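Local coordinates for putative Lipoprotein (Clostridium perfringens, PDB 5J7R) that is of unknown function but, as a putative lipoprotein with a sporulation and spore germination (GerMN-like) domain, may act at the cell envelope, at residues L73-S85 and I95-K109. Sequence-based numbering, arbitrary orientation.
Sequences LAPILPKDTKLLS and INLSKEAIVNMSATK
Asn96 packs its side chain against Leu84 and Ser85 at the open end of the hairpin of strands 83-89 and 92-97. CG stands anti to the backbone N (chi1 -175°), which lays the amide beside the neighbouring strand: ND2 donates to Ser85 OG at 3.2 Å, the hydroxyl lying in the amide plane, and also rests 3.5 Å from Leu84 CB. The other end of the amide is held too, since OD1 accepts from the backbone N of Asn136, so its rotation is fixed from both ends. In the backbone, Asn96 O accepts from Leu84 N at 2.8 Å and, weakly, from Ser85 N, while Asn96 N returns a bond to Ser85 O. Leu84 runs on past this residue, bringing CD1 within 3.4 Å of Leu97 O. On the face bearing Leu83 and Leu97, the two side chains cross at a slant, Leu83 CD1 3.9 Å from Leu97 CD2, and Leu83 also reaches Gln57 and Gln61 of helix 51-65.

Past the strands, Ser98 OG links the segments: it receives Lys82 N at 3.1 Å and donates to Glu100 OE2 on that oxygen's anti lone pair. The Glu100 side chain, bent at chi2, crosses that of Asp80 at about a right angle, its CB and CG lying against the Asp80 carboxylate, with the two carboxylate planes 74° apart. Next to it, Thr81 OG1 and N both bond Pro78 O from one face of its plane, a double grip that closes the type I turn from Pro78 to Thr81, whose proline sets CG against Glu100 O and Val103. Farther along, Lys109 NZ donates a hydrogen bond to Pro75 O at 2.6 Å, almost in line with the carbonyl, and forms a salt bridge with Asp32 of the second subunit, tying this end to the assembly. Ser106 N-caps helix 107-121, its OG accepting from Lys109 N. With Leu84 and Ser85 both facing Asn96, the pairing is a classic beta bulge in an antiparallel hairpin.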
loop_
_atom_site.group_PDB
_atom_site.type_symbol
_atom_site.label_atom_id
_atom_site.label_comp_id
_atom_site.label_asym_id
_atom_site.label_seq_id
_atom_site.Cartn_x
_atom_site.Cartn_y
_atom_site.Cartn_z
ATOM N N LEU A 73 26.823 5.729 -4.984
ATOM C CA LEU A 73 26.341 4.557 -5.702
ATOM C C LEU A 73 26.129 4.823 -7.187
ATOM O O LEU A 73 25.933 5.968 -7.600
ATOM C CB LEU A 73 25.051 4.072 -5.049
ATOM C CG LEU A 73 25.149 3.845 -3.537
ATOM C CD1 LEU A 73 23.818 3.393 -2.955
ATOM C CD2 LEU A 73 26.243 2.847 -3.192
ATOM N N ALA A 74 26.184 3.755 -7.983
ATOM C CA ALA A 74 25.996 3.834 -9.429
ATOM C C ALA A 74 24.671 3.194 -9.843
ATOM O O ALA A 74 24.162 2.306 -9.149
ATOM C CB ALA A 74 27.140 3.147 -10.143
ATOM N N PRO A 75 24.096 3.651 -10.972
ATOM C CA PRO A 75 22.830 3.074 -11.439
ATOM C C PRO A 75 22.971 1.619 -11.914
ATOM O O PRO A 75 24.080 1.177 -12.263
ATOM C CB PRO A 75 22.439 3.979 -12.617
ATOM C CG PRO A 75 23.711 4.631 -13.045
ATOM C CD PRO A 75 24.506 4.805 -11.792
ATOM N N ILE A 76 21.850 0.902 -11.900
ATOM C CA ILE A 76 21.782 -0.501 -12.332
ATOM C C ILE A 76 21.023 -0.698 -13.651
ATOM O O ILE A 76 21.107 -1.769 -14.252
ATOM C CB ILE A 76 21.193 -1.426 -11.239
ATOM C CG1 ILE A 76 19.773 -1.010 -10.843
ATOM C CG2 ILE A 76 22.107 -1.418 -10.021
ATOM C CD1 ILE A 76 19.122 -1.963 -9.869
ATOM N N LEU A 77 20.286 0.323 -14.081
ATOM C CA LEU A 77 19.538 0.302 -15.342
ATOM C C LEU A 77 19.702 1.656 -16.015
ATOM O O LEU A 77 19.892 2.653 -15.325
ATOM C CB LEU A 77 18.040 0.053 -15.105
ATOM C CG LEU A 77 17.573 -1.315 -14.604
ATOM C CD1 LEU A 77 16.106 -1.275 -14.211
ATOM C CD2 LEU A 77 17.830 -2.390 -15.653
ATOM N N PRO A 78 19.648 1.701 -17.360
ATOM C CA PRO A 78 19.749 2.989 -18.061
ATOM C C PRO A 78 18.647 3.962 -17.629
ATOM O O PRO A 78 17.519 3.540 -17.362
ATOM C CB PRO A 78 19.573 2.599 -19.525
ATOM C CG PRO A 78 20.104 1.216 -19.592
ATOM C CD PRO A 78 19.671 0.575 -18.308
ATOM N N LYS A 79 18.979 5.248 -17.567
ATOM C CA LYS A 79 18.031 6.271 -17.127
ATOM C C LYS A 79 16.802 6.401 -18.035
ATOM O O LYS A 79 15.698 6.657 -17.551
ATOM C CB LYS A 79 18.740 7.610 -16.918
ATOM C CG LYS A 79 17.814 8.651 -16.278
ATOM C CD LYS A 79 18.545 9.550 -15.281
ATOM C CE LYS A 79 17.719 10.733 -14.834
ATOM N NZ LYS A 79 18.490 11.661 -13.962
ATOM N N ASP A 80 17.003 6.206 -19.340
ATOM C CA ASP A 80 15.897 6.287 -20.311
ATOM C C ASP A 80 14.976 5.045 -20.305
ATOM O O ASP A 80 13.970 5.028 -21.018
ATOM C CB ASP A 80 16.391 6.616 -21.739
ATOM C CG ASP A 80 17.411 5.620 -22.275
ATOM O OD1 ASP A 80 17.813 4.685 -21.551
ATOM O OD2 ASP A 80 17.834 5.802 -23.438
ATOM N N THR A 81 15.317 4.025 -19.507
ATOM C CA THR A 81 14.490 2.816 -19.390
ATOM C C THR A 81 13.111 3.200 -18.891
ATOM O O THR A 81 12.960 4.116 -18.086
ATOM C CB THR A 81 15.087 1.784 -18.397
ATOM O OG1 THR A 81 16.411 1.426 -18.815
ATOM C CG2 THR A 81 14.231 0.518 -18.312
ATOM N N LYS A 82 12.106 2.489 -19.367
ATOM C CA LYS A 82 10.744 2.759 -18.989
ATOM C C LYS A 82 10.071 1.487 -18.553
ATOM O O LYS A 82 10.235 0.455 -19.190
ATOM C CB LYS A 82 9.996 3.325 -20.183
ATOM C CG LYS A 82 10.566 4.665 -20.681
ATOM C CD LYS A 82 9.758 5.190 -21.854
ATOM C CE LYS A 82 10.447 6.314 -22.603
ATOM N NZ LYS A 82 9.568 6.934 -23.634
ATOM N N LEU A 83 9.316 1.570 -17.466
ATOM C CA LEU A 83 8.586 0.421 -16.963
ATOM C C LEU A 83 7.251 0.331 -17.725
ATOM O O LEU A 83 6.386 1.184 -17.568
ATOM C CB LEU A 83 8.352 0.566 -15.459
ATOM C CG LEU A 83 7.601 -0.570 -14.771
ATOM C CD1 LEU A 83 8.314 -1.893 -14.926
ATOM C CD2 LEU A 83 7.444 -0.242 -13.314
ATOM N N LEU A 84 7.101 -0.689 -18.565
ATOM C CA LEU A 84 5.879 -0.865 -19.347
ATOM C C LEU A 84 4.759 -1.403 -18.476
ATOM O O LEU A 84 3.623 -0.936 -18.561
ATOM C CB LEU A 84 6.127 -1.783 -20.541
ATOM C CG LEU A 84 7.166 -1.276 -21.551
ATOM C CD1 LEU A 84 7.401 -2.330 -22.620
ATOM C CD2 LEU A 84 6.753 0.046 -22.183
ATOM N N SER A 85 5.077 -2.388 -17.646
ATOM C CA SER A 85 4.092 -2.965 -16.741
ATOM C C SER A 85 4.773 -3.799 -15.662
ATOM O O SER A 85 5.902 -4.262 -15.837
ATOM C CB SER A 85 3.087 -3.850 -17.482
ATOM O OG SER A 85 3.717 -4.989 -18.035
ATOM N N ILE A 95 8.464 -8.235 -14.489
ATOM C CA ILE A 95 8.925 -6.873 -14.682
ATOM C C ILE A 95 9.112 -6.665 -16.169
ATOM O O ILE A 95 10.084 -7.134 -16.753
ATOM C CB ILE A 95 10.243 -6.630 -13.924
ATOM C CG1 ILE A 95 10.066 -7.005 -12.452
ATOM C CG2 ILE A 95 10.685 -5.183 -14.088
ATOM C CD1 ILE A 95 11.340 -6.982 -11.639
ATOM N N ASN A 96 8.182 -5.926 -16.765
ATOM C CA ASN A 96 8.194 -5.661 -18.187
ATOM C C ASN A 96 8.813 -4.303 -18.485
ATOM O O ASN A 96 8.213 -3.268 -18.211
ATOM C CB ASN A 96 6.764 -5.731 -18.704
ATOM C CG ASN A 96 6.678 -5.599 -20.200
ATOM O OD1 ASN A 96 7.653 -5.849 -20.923
ATOM N ND2 ASN A 96 5.501 -5.240 -20.687
ATOM N N LEU A 97 10.000 -4.323 -19.088
ATOM C CA LEU A 97 10.750 -3.104 -19.407
ATOM C C LEU A 97 10.734 -2.806 -20.892
ATOM O O LEU A 97 10.343 -3.644 -21.693
ATOM C CB LEU A 97 12.204 -3.263 -18.940
ATOM C CG LEU A 97 12.400 -3.636 -17.460
ATOM C CD1 LEU A 97 13.864 -3.919 -17.173
ATOM C CD2 LEU A 97 11.864 -2.562 -16.519
ATOM N N SER A 98 11.153 -1.595 -21.248
ATOM C CA SER A 98 11.224 -1.173 -22.644
ATOM C C SER A 98 12.564 -1.614 -23.236
ATOM O O SER A 98 13.444 -2.112 -22.516
ATOM C CB SER A 98 11.090 0.344 -22.752
ATOM O OG SER A 98 12.137 1.003 -22.060
ATOM N N LYS A 99 12.718 -1.420 -24.543
ATOM C CA LYS A 99 13.948 -1.773 -25.276
ATOM C C LYS A 99 15.221 -1.068 -24.741
ATOM O O LYS A 99 16.322 -1.609 -24.850
ATOM C CB LYS A 99 13.749 -1.444 -26.762
ATOM C CG LYS A 99 14.909 -1.721 -27.700
ATOM C CD LYS A 99 14.600 -1.186 -29.098
ATOM C CE LYS A 99 15.652 -1.522 -30.147
ATOM N NZ LYS A 99 15.166 -1.241 -31.534
ATOM N N GLU A 100 15.068 0.125 -24.161
ATOM C CA GLU A 100 16.211 0.892 -23.620
ATOM C C GLU A 100 16.989 0.146 -22.530
ATOM O O GLU A 100 18.142 0.457 -22.286
ATOM C CB GLU A 100 15.775 2.267 -23.086
ATOM C CG GLU A 100 15.345 3.289 -24.139
ATOM C CD GLU A 100 14.048 2.955 -24.861
ATOM O OE1 GLU A 100 13.866 3.468 -25.976
ATOM O OE2 GLU A 100 13.217 2.177 -24.329
ATOM N N ALA A 101 16.357 -0.831 -21.889
ATOM C CA ALA A 101 17.014 -1.613 -20.835
ATOM C C ALA A 101 18.110 -2.532 -21.365
ATOM O O ALA A 101 19.000 -2.921 -20.617
ATOM C CB ALA A 101 15.987 -2.433 -20.065
ATOM N N ILE A 102 18.031 -2.881 -22.651
ATOM C CA ILE A 102 19.016 -3.761 -23.281
ATOM C C ILE A 102 20.179 -2.924 -23.810
ATOM O O ILE A 102 20.016 -2.153 -24.755
ATOM C CB ILE A 102 18.394 -4.599 -24.426
ATOM C CG1 ILE A 102 17.248 -5.468 -23.884
ATOM C CG2 ILE A 102 19.456 -5.486 -25.081
ATOM C CD1 ILE A 102 16.517 -6.280 -24.940
ATOM N N VAL A 103 21.342 -3.078 -23.175
ATOM C CA VAL A 103 22.575 -2.373 -23.553
ATOM C C VAL A 103 23.757 -3.305 -23.324
ATOM O O VAL A 103 23.605 -4.371 -22.730
ATOM C CB VAL A 103 22.795 -1.069 -22.744
ATOM C CG1 VAL A 103 21.721 -0.040 -23.075
ATOM C CG2 VAL A 103 22.831 -1.340 -21.242
ATOM N N ASN A 104 24.928 -2.918 -23.824
ATOM C CA ASN A 104 26.133 -3.722 -23.621
ATOM C C ASN A 104 26.662 -3.509 -22.236
ATOM O O ASN A 104 26.996 -2.380 -21.905
ATOM C CB ASN A 104 27.271 -3.276 -24.550
ATOM C CG ASN A 104 27.059 -3.714 -25.971
ATOM O OD1 ASN A 104 25.971 -4.161 -26.339
ATOM N ND2 ASN A 104 28.100 -3.605 -26.779
HETATM N N MSE A 105 26.815 -4.583 -21.467
HETATM C CA MSE A 105 27.330 -4.493 -20.096
HETATM C C MSE A 105 28.369 -5.540 -19.805
HETATM O O MSE A 105 28.387 -6.604 -20.426
HETATM C CB MSE A 105 26.239 -4.767 -19.053
HETATM C CG MSE A 105 25.006 -3.864 -19.102
HETATM SE SE MSE A 105 23.719 -4.458 -17.710
HETATM C CE MSE A 105 22.086 -3.667 -18.476
ATOM N N SER A 106 29.237 -5.241 -18.837
ATOM C CA SER A 106 30.268 -6.181 -18.403
ATOM C C SER A 106 29.561 -7.193 -17.516
ATOM O O SER A 106 28.504 -6.893 -16.943
ATOM C CB SER A 106 31.358 -5.478 -17.602
ATOM O OG SER A 106 30.828 -4.874 -16.432
ATOM N N ALA A 107 30.125 -8.388 -17.399
ATOM C CA ALA A 107 29.513 -9.424 -16.567
ATOM C C ALA A 107 29.383 -9.025 -15.095
ATOM O O ALA A 107 28.446 -9.455 -14.419
ATOM C CB ALA A 107 30.279 -10.714 -16.697
ATOM N N THR A 108 30.305 -8.202 -14.606
ATOM C CA THR A 108 30.254 -7.757 -13.209
ATOM C C THR A 108 29.144 -6.716 -13.021
ATOM O O THR A 108 28.447 -6.744 -12.010
ATOM C CB THR A 108 31.622 -7.256 -12.679
ATOM O OG1 THR A 108 32.088 -6.182 -13.501
ATOM C CG2 THR A 108 32.632 -8.404 -12.695
ATOM N N LYS A 109 28.962 -5.825 -13.997
ATOM C CA LYS A 109 27.921 -4.792 -13.920
ATOM C C LYS A 109 26.539 -5.435 -14.080
ATOM O O LYS A 109 25.612 -5.128 -13.318
ATOM C CB LYS A 109 28.147 -3.720 -14.996
ATOM C CG LYS A 109 27.208 -2.546 -15.015
ATOM C CD LYS A 109 27.456 -1.585 -13.864
ATOM C CE LYS A 109 26.286 -0.571 -13.734
ATOM N NZ LYS A 109 26.534 0.645 -12.900
#